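Local structure of probable porin (Pseudomonas aeruginosa, 4FSO) at residues D341-A346 with G351-R356; P296-Y301 with D306-E311; Y381-D384 with A389-V392. The protein probably acts as a porin of the OprD family, forming a beta-barrel channel for transport across the outer membrane. One frame throughout, in Å; residues are numbered along the deposited sequence.

Overall arrangement
The three contacts lie on the same side of the chain's centre. Interaction 1 joins the end of strand 331-344 to the start of 350-363, a beta hairpin; interaction 3 joins the end of the next strand, 373-383, to the start of 392-404. Their centres are 10 Å apart, and Lys-352 N lies 2.7 Å from Asp-384 OD1 in a probable hydrogen bond. Interaction 2, in the loop between strands 294-295 and 313-322, sits deeper, its centre 11 Å from that of interaction 1; a Glu-311 to Arg-344 salt bridge links them. Interactions 2 and 3 do not touch. Bound calcium is about 3 Å from the side chain of Asp-306 and about 7 Å from those of Glu-353 and Arg-390.

Interaction 1. Residues D341-A346 with G351-R356; sequences DHIRLA and GKEWER. With C8E ((hydroxyethyloxy)tri(ethyloxy)octane), chain E; C8E ((hydroxyethyloxy)tri(ethyloxy)octane), chain G.
In Ile-343, CG1 stands anti to the carbonyl carbon (chi1 -57°) and CD1 continues the chain outward, which carries the branch past the carbonyl of Gly-351 to Glu-353. The Glu-353 chain is extended beyond CG, and the two side chains cross at about a right angle, with Ile-343 CD1 3.8 Å from Glu-353 OE2. Beside this contact Gly-351, without a side chain, pairs with Ile-343 through two backbone hydrogen bonds, Gly-351 N to Ile-343 O at 2.9 Å and Ile-343 N to Gly-351 O at 3.3 Å. Ile-343 CB rests 3.9 Å from Gly-351 CA, and Leu-345 CG comes within 3.8 Å of Gly-351 N. At the margin Asp-341 CB touches Lys-352 CG at 3.6 Å, while Asp-341 OD1 accepts from His-342 ND1 at 3.0 Å, met from above the carboxylate plane. One detergent molecule lies beside this carboxylate, another along the modelled, aliphatic part of Arg-356. Glu-353 OE1 is hydrogen-bonded to Tyr-381; OE2 takes weak hydrogen bonds from Asn-305 and Asn-309 but lies close to the Glu-312 carboxylate. That acid pair may favour a shared proton, which the amides and a calcium ion about 7 Å from the Glu-353 side chain would probably offset.

Interaction 2. Residues P296-Y301 with D306-E311; sequences PYLANY and DFANPE
Apolar contacts between Pro-296 to Tyr-301 and Asp-306 to Glu-311 centre on the methylene of Asp-306. Its CB lies 3.8 Å from Pro-296 CG and 3.9 Å from Tyr-301 CD1, the latter meeting it with the ring edge, near the ring plane. Tyr-301 swings its ring to the far side from the backbone N (chi1 175°), which sets that edge across Asp-306, ring and carboxylate planes 68° apart. Further along, the tip of Leu-298 reaches the methyl of Ala-308, CD1 to CB 4.1 Å.

Polar groups meet without a hydrogen bond between the segments. The carbonyl oxygens Asn-300 O and Asp-306 O are 3.4 Å apart, both acceptors, and Asn-300 O also faces the edge of the Phe-307 ring, 3.4 Å from CD1. The side chain of Gln-280 bridges the two segments here, accepting from Asn-300 N and donating to the carbonyls of Asp-306 and Phe-307.

Each segment is shaped by bonds of its own. A type I turn spans Leu-298 to Tyr-301, closed by Tyr-301 N to Leu-298 O at 3.2 Å, and Asp-306 OD1 accepts from Ala-308 N at 3.1 Å in an Asx turn. Asp-306 OD2 is hydrogen-bonded to Tyr-290 OH, and a calcium ion lies close to this side chain. Packed on strands 258-270, 273-283 and 331-344, the loop is consistent with the inward-folded loops that narrow the channel in OprD-family barrels.

Interaction 3. Residues Y381-D384 with A389-V392; sequences YRTD and ARDV
Tyr-381 and Val-392 form an antiparallel hydrogen-bonded pair where two neighbouring strands of the barrel meet, joined by a connection that includes the short helix 387-390. Tyr-381 N donates to Val-392 O at 3.0 Å, and Val-392 N returns a bond to Tyr-381 O, also at 3.0 Å.

Both carbonyls take a second donor from one nitrogen of Arg-382. The chain bends at chi2 (-71°) and turns the guanidinium toward the edge where the two backbones pair, so that NH1 reaches Tyr-381 O at 2.9 Å, in the guanidinium plane but from above the carbonyl plane, and Val-392 O at 3.1 Å in a weak bond. Arg-382 NH2 forms a salt bridge with Asp-393. The carboxylate of Asp-391 lies across the arginine chain instead: its OD2 is 4.3 Å from Arg-382 NE, beyond a salt bridge and with no N-H aimed at it, so any attraction is probably just electrostatic.

The other oxygen, Asp-391 OD1, accepts from Thr-383 N at 3.0 Å on the syn side, 31° out of the carboxylate plane. The first residue beyond helix 387-390 thus takes up the amide at the end of strand 373-383, next to the Tyr-381/Val-392 pair. Thr-383 OG1 is bonded to the carbonyl of Phe-385, Tyr-381 OH to Glu-353, and Arg-390 NH1 is engaged in a salt bridge with Glu-386. Two modelled waters bridge the segments as well, but their shortest bonds make them doubtful.

Val-392 CG2 lies at the edge of the Tyr-381 ring, near its plane, 3.8 Å from CD2.

Interaction 1. Residues D341-A346 with G351-R356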
# COMPACT_ATOMS: atom_id res chain seq x y z
N ASP A 341 6.80 -21.06 3.01
CA ASP A 341 6.67 -22.13 4.00
C ASP A 341 7.10 -21.66 5.38
O ASP A 341 7.14 -20.44 5.64
CB ASP A 341 7.42 -23.40 3.60
CG ASP A 341 8.86 -23.14 3.16
OD1 ASP A 341 9.58 -22.36 3.82
OD2 ASP A 341 9.26 -23.75 2.14
N HIS A 342 7.40 -22.63 6.25
CA HIS A 342 7.83 -22.35 7.63
C HIS A 342 6.79 -21.62 8.48
O HIS A 342 7.15 -20.96 9.45
CB HIS A 342 9.13 -21.54 7.67
CG HIS A 342 10.36 -22.39 7.63
ND1 HIS A 342 10.77 -23.03 6.48
CD2 HIS A 342 11.24 -22.72 8.59
CE1 HIS A 342 11.87 -23.71 6.74
NE2 HIS A 342 12.18 -23.54 8.02
N ILE A 343 5.51 -21.74 8.13
CA ILE A 343 4.51 -21.03 8.89
C ILE A 343 4.23 -21.80 10.17
O ILE A 343 4.03 -23.01 10.14
CB ILE A 343 3.23 -20.81 8.10
CG1 ILE A 343 3.54 -20.06 6.80
CG2 ILE A 343 2.23 -20.05 8.93
CD1 ILE A 343 2.37 -20.03 5.83
N ARG A 344 4.27 -21.11 11.30
CA ARG A 344 3.96 -21.78 12.54
C ARG A 344 2.48 -21.66 12.80
O ARG A 344 1.99 -20.62 13.25
CB ARG A 344 4.76 -21.21 13.71
CG ARG A 344 4.76 -22.14 14.93
CD ARG A 344 5.23 -21.45 16.20
NE ARG A 344 4.45 -20.24 16.47
CZ ARG A 344 4.98 -19.02 16.60
NH1 ARG A 344 6.29 -18.85 16.50
NH2 ARG A 344 4.19 -17.98 16.83
N LEU A 345 1.78 -22.74 12.49
CA LEU A 345 0.35 -22.83 12.68
C LEU A 345 0.02 -23.02 14.14
O LEU A 345 0.76 -23.69 14.85
CB LEU A 345 -0.18 -24.04 11.91
CG LEU A 345 0.08 -23.93 10.41
CD1 LEU A 345 -0.49 -25.10 9.71
CD2 LEU A 345 -0.51 -22.60 9.91
N ALA A 346 -1.09 -22.44 14.58
CA ALA A 346 -1.60 -22.67 15.93
C ALA A 346 -1.66 -24.17 16.25
O ALA A 346 -1.59 -24.57 17.41
CB ALA A 346 -2.97 -22.03 16.09
N GLY A 351 2.95 -24.68 8.04
CA GLY A 351 2.08 -24.31 6.94
C GLY A 351 2.86 -23.93 5.70
O GLY A 351 3.95 -23.35 5.77
N LYS A 352 2.27 -24.25 4.54
CA LYS A 352 2.80 -23.88 3.24
C LYS A 352 1.70 -23.31 2.35
O LYS A 352 0.56 -23.79 2.34
CB LYS A 352 3.41 -25.10 2.56
CG LYS A 352 4.66 -25.60 3.20
CD LYS A 352 4.79 -27.08 2.97
CE LYS A 352 5.94 -27.68 3.76
NZ LYS A 352 7.03 -28.17 2.87
N GLU A 353 2.04 -22.28 1.60
CA GLU A 353 1.07 -21.62 0.75
C GLU A 353 1.84 -21.05 -0.39
O GLU A 353 3.03 -20.76 -0.25
CB GLU A 353 0.32 -20.49 1.50
CG GLU A 353 1.22 -19.40 2.08
CD GLU A 353 0.47 -18.36 2.95
OE1 GLU A 353 -0.74 -18.53 3.18
OE2 GLU A 353 1.10 -17.36 3.39
N TRP A 354 1.19 -20.90 -1.53
CA TRP A 354 1.83 -20.17 -2.62
C TRP A 354 0.76 -19.39 -3.36
O TRP A 354 -0.43 -19.67 -3.25
CB TRP A 354 2.57 -21.12 -3.56
CG TRP A 354 1.68 -22.15 -4.18
CD1 TRP A 354 1.41 -23.37 -3.68
CD2 TRP A 354 0.90 -22.02 -5.38
NE1 TRP A 354 0.53 -24.03 -4.49
CE2 TRP A 354 0.19 -23.22 -5.54
CE3 TRP A 354 0.74 -21.00 -6.33
CZ2 TRP A 354 -0.68 -23.44 -6.62
CZ3 TRP A 354 -0.12 -21.21 -7.41
CH2 TRP A 354 -0.82 -22.43 -7.54
N GLU A 355 1.20 -18.39 -4.12
CA GLU A 355 0.31 -17.57 -4.92
C GLU A 355 0.98 -17.25 -6.25
O GLU A 355 2.19 -17.06 -6.32
CB GLU A 355 -0.10 -16.29 -4.17
CG GLU A 355 -0.98 -15.30 -4.98
CD GLU A 355 -1.48 -14.10 -4.14
OE1 GLU A 355 -1.42 -14.16 -2.89
OE2 GLU A 355 -1.91 -13.08 -4.72
N ARG A 356 0.18 -17.25 -7.31
CA ARG A 356 0.62 -16.79 -8.62
C ARG A 356 -0.36 -15.72 -9.08
O ARG A 356 -1.57 -15.86 -8.94
CB ARG A 356 0.67 -17.97 -9.61
CG ARG A 356 1.41 -17.71 -10.93
CD ARG A 356 0.56 -16.96 -11.95
C1 C8E E . -2.82 -23.57 -14.48
C2 C8E E . -2.05 -22.61 -15.38
C3 C8E E . -2.64 -21.20 -15.33
C4 C8E E . -1.95 -20.21 -16.27
C5 C8E E . -0.91 -20.82 -17.19
C6 C8E E . 0.08 -19.75 -17.64
C7 C8E E . 1.51 -20.29 -17.71
C8 C8E E . 2.48 -19.23 -18.19
O9 C8E E . 2.24 -18.07 -17.44
C10 C8E E . 3.06 -18.08 -16.28
C11 C8E E . 2.24 -17.76 -15.03
O12 C8E E . 1.19 -18.68 -14.83
C13 C8E E . 1.43 -19.59 -13.76
C14 C8E E . 0.21 -20.54 -13.61
O15 C8E E . -0.42 -20.47 -12.33
C16 C8E E . -0.85 -21.71 -11.81
C17 C8E E . 0.25 -22.75 -11.99
O18 C8E E . 1.39 -22.39 -11.21
C19 C8E E . 2.60 -22.44 -11.97
C20 C8E E . 3.76 -21.69 -11.34
O21 C8E E . 4.54 -21.14 -12.41
C1 C8E G . 19.53 -18.42 -6.31
C2 C8E G . 18.85 -18.60 -4.95
C3 C8E G . 17.32 -18.60 -5.03
C4 C8E G . 16.69 -19.32 -3.84
C5 C8E G . 15.52 -18.58 -3.19
C6 C8E G . 15.92 -17.83 -1.92
C7 C8E G . 14.79 -17.80 -0.90
C8 C8E G . 15.16 -18.67 0.30
O9 C8E G . 14.09 -18.69 1.22
C10 C8E G . 12.88 -19.12 0.63
C11 C8E G . 12.08 -19.92 1.64
O12 C8E G . 11.08 -20.64 0.96
C13 C8E G . 11.36 -22.03 0.91
C14 C8E G . 10.76 -22.67 -0.34

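Interaction 2. Residues P296-Y301 with D306-E311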
# COMPACT_ATOMS: atom_id res chain seq x y z
N PRO A 296 0.44 -4.27 4.16
CA PRO A 296 1.79 -4.26 4.72
C PRO A 296 2.78 -3.98 3.59
O PRO A 296 2.69 -4.51 2.50
CB PRO A 296 1.95 -5.68 5.27
CG PRO A 296 1.06 -6.52 4.39
CD PRO A 296 -0.10 -5.64 4.02
N TYR A 297 3.73 -3.10 3.88
CA TYR A 297 4.70 -2.64 2.90
C TYR A 297 5.84 -3.65 2.75
O TYR A 297 6.97 -3.40 3.14
CB TYR A 297 5.23 -1.31 3.39
CG TYR A 297 6.02 -0.50 2.41
CD1 TYR A 297 5.58 -0.33 1.10
CD2 TYR A 297 7.19 0.13 2.80
CE1 TYR A 297 6.31 0.43 0.21
CE2 TYR A 297 7.92 0.90 1.92
CZ TYR A 297 7.48 1.05 0.63
OH TYR A 297 8.22 1.82 -0.24
N LEU A 298 5.52 -4.82 2.19
CA LEU A 298 6.51 -5.89 2.07
C LEU A 298 6.67 -6.32 0.61
O LEU A 298 5.74 -6.19 -0.17
CB LEU A 298 6.10 -7.08 2.93
CG LEU A 298 6.08 -6.82 4.44
CD1 LEU A 298 5.25 -7.88 5.15
CD2 LEU A 298 7.54 -6.76 5.01
N ALA A 299 7.84 -6.85 0.27
CA ALA A 299 8.13 -7.34 -1.08
C ALA A 299 7.17 -8.40 -1.58
O ALA A 299 6.87 -8.45 -2.79
CB ALA A 299 9.56 -7.87 -1.16
N ASN A 300 6.71 -9.27 -0.68
CA ASN A 300 5.79 -10.33 -1.06
C ASN A 300 4.32 -10.03 -0.75
O ASN A 300 3.51 -10.94 -0.57
CB ASN A 300 6.23 -11.69 -0.51
CG ASN A 300 7.59 -12.11 -1.02
OD1 ASN A 300 8.16 -11.46 -1.89
ND2 ASN A 300 8.12 -13.20 -0.47
N TYR A 301 3.97 -8.75 -0.67
CA TYR A 301 2.55 -8.42 -0.64
C TYR A 301 1.95 -8.59 -2.02
O TYR A 301 2.27 -7.84 -2.94
CB TYR A 301 2.27 -7.00 -0.14
CG TYR A 301 0.79 -6.70 -0.26
CD1 TYR A 301 -0.15 -7.46 0.46
CD2 TYR A 301 0.31 -5.72 -1.10
CE1 TYR A 301 -1.50 -7.22 0.34
CE2 TYR A 301 -1.05 -5.46 -1.22
CZ TYR A 301 -1.96 -6.21 -0.49
OH TYR A 301 -3.32 -5.96 -0.60
N ASP A 306 -0.35 -11.98 1.94
CA ASP A 306 0.75 -11.10 2.30
C ASP A 306 2.04 -11.83 2.69
O ASP A 306 3.09 -11.21 2.81
CB ASP A 306 0.33 -10.07 3.38
CG ASP A 306 -0.00 -10.71 4.73
OD1 ASP A 306 0.14 -11.94 4.91
OD2 ASP A 306 -0.41 -9.97 5.64
N PHE A 307 1.95 -13.15 2.88
CA PHE A 307 3.08 -13.98 3.29
C PHE A 307 3.76 -13.49 4.56
O PHE A 307 4.97 -13.54 4.71
CB PHE A 307 4.06 -14.15 2.13
CG PHE A 307 3.46 -14.86 0.98
CD1 PHE A 307 2.75 -14.17 0.01
CD2 PHE A 307 3.54 -16.26 0.89
CE1 PHE A 307 2.17 -14.83 -1.03
CE2 PHE A 307 2.97 -16.94 -0.16
CZ PHE A 307 2.27 -16.23 -1.13
N ALA A 308 2.94 -13.04 5.49
CA ALA A 308 3.43 -12.37 6.67
C ALA A 308 2.90 -13.08 7.90
O ALA A 308 2.79 -12.49 8.96
CB ALA A 308 3.00 -10.91 6.65
N ASN A 309 2.55 -14.36 7.74
CA ASN A 309 2.17 -15.25 8.84
C ASN A 309 3.35 -15.59 9.74
O ASN A 309 4.49 -15.36 9.36
CB ASN A 309 1.59 -16.52 8.26
CG ASN A 309 0.23 -16.30 7.68
OD1 ASN A 309 -0.73 -16.05 8.42
ND2 ASN A 309 0.12 -16.39 6.35
N PRO A 310 3.10 -16.14 10.95
CA PRO A 310 4.24 -16.17 11.87
C PRO A 310 5.39 -17.06 11.40
O PRO A 310 5.16 -18.19 10.97
CB PRO A 310 3.62 -16.69 13.18
CG PRO A 310 2.19 -16.45 13.06
CD PRO A 310 1.88 -16.65 11.60
N GLU A 311 6.60 -16.51 11.46
CA GLU A 311 7.81 -17.28 11.17
C GLU A 311 7.89 -17.74 9.73
O GLU A 311 8.67 -18.64 9.39
CB GLU A 311 7.95 -18.47 12.13
CG GLU A 311 9.00 -18.24 13.19
CD GLU A 311 8.68 -18.96 14.48
OE1 GLU A 311 7.64 -19.64 14.52
OE2 GLU A 311 9.45 -18.83 15.45

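Interaction 3. Residues Y381-D384 with A389-V392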
# COMPACT_ATOMS: atom_id res chain seq x y z
N TYR A 381 -4.36 -18.82 -5.40
CA TYR A 381 -3.75 -18.90 -4.08
C TYR A 381 -4.17 -20.20 -3.40
O TYR A 381 -5.37 -20.52 -3.30
CB TYR A 381 -4.13 -17.67 -3.26
CG TYR A 381 -3.82 -17.76 -1.79
CD1 TYR A 381 -2.51 -17.82 -1.33
CD2 TYR A 381 -4.85 -17.74 -0.85
CE1 TYR A 381 -2.23 -17.89 0.04
CE2 TYR A 381 -4.58 -17.82 0.53
CZ TYR A 381 -3.27 -17.89 0.96
OH TYR A 381 -3.00 -17.96 2.31
N ARG A 382 -3.17 -20.97 -2.96
CA ARG A 382 -3.38 -22.29 -2.37
C ARG A 382 -2.56 -22.50 -1.11
O ARG A 382 -1.43 -22.02 -1.01
CB ARG A 382 -3.02 -23.36 -3.38
CG ARG A 382 -3.80 -23.26 -4.65
CD ARG A 382 -5.25 -23.66 -4.42
NE ARG A 382 -5.95 -23.76 -5.69
CZ ARG A 382 -6.52 -22.73 -6.31
NH1 ARG A 382 -6.50 -21.53 -5.74
NH2 ARG A 382 -7.11 -22.91 -7.48
N THR A 383 -3.11 -23.24 -0.17
CA THR A 383 -2.42 -23.56 1.07
C THR A 383 -2.51 -25.05 1.35
O THR A 383 -3.27 -25.78 0.71
CB THR A 383 -3.04 -22.81 2.28
OG1 THR A 383 -4.33 -23.35 2.57
CG2 THR A 383 -3.17 -21.30 2.01
N ASP A 384 -1.73 -25.52 2.32
CA ASP A 384 -1.92 -26.88 2.77
C ASP A 384 -2.54 -26.88 4.17
O ASP A 384 -2.52 -27.90 4.83
CB ASP A 384 -0.61 -27.66 2.74
CG ASP A 384 0.45 -27.09 3.70
OD1 ASP A 384 0.24 -26.01 4.29
OD2 ASP A 384 1.51 -27.72 3.84
N ALA A 389 -11.33 -22.93 3.48
CA ALA A 389 -11.50 -21.57 3.96
C ALA A 389 -10.63 -20.52 3.23
O ALA A 389 -11.06 -19.39 3.05
CB ALA A 389 -11.27 -21.52 5.46
N ARG A 390 -9.43 -20.87 2.79
CA ARG A 390 -8.60 -19.81 2.22
C ARG A 390 -8.02 -19.98 0.82
O ARG A 390 -7.43 -19.02 0.31
CB ARG A 390 -7.54 -19.31 3.19
CG ARG A 390 -6.80 -20.38 3.90
CD ARG A 390 -6.93 -20.16 5.38
NE ARG A 390 -5.97 -19.21 5.92
CZ ARG A 390 -5.66 -19.14 7.22
NH1 ARG A 390 -6.24 -19.98 8.08
NH2 ARG A 390 -4.78 -18.25 7.67
N ASP A 391 -8.20 -21.14 0.20
CA ASP A 391 -7.91 -21.22 -1.24
C ASP A 391 -8.82 -20.29 -2.08
O ASP A 391 -10.01 -20.20 -1.82
CB ASP A 391 -8.04 -22.66 -1.71
CG ASP A 391 -6.94 -23.54 -1.20
OD1 ASP A 391 -6.11 -23.07 -0.39
OD2 ASP A 391 -6.90 -24.72 -1.61
N VAL A 392 -8.25 -19.58 -3.05
CA VAL A 392 -9.08 -18.77 -3.96
C VAL A 392 -8.54 -18.64 -5.36
O VAL A 392 -7.34 -18.55 -5.58
CB VAL A 392 -9.24 -17.28 -3.51
CG1 VAL A 392 -10.69 -16.99 -3.11
CG2 VAL A 392 -8.24 -16.88 -2.45
O HOH W 1 -4.78 -17.36 4.83
O HOH W 2 -4.96 -26.10 -1.09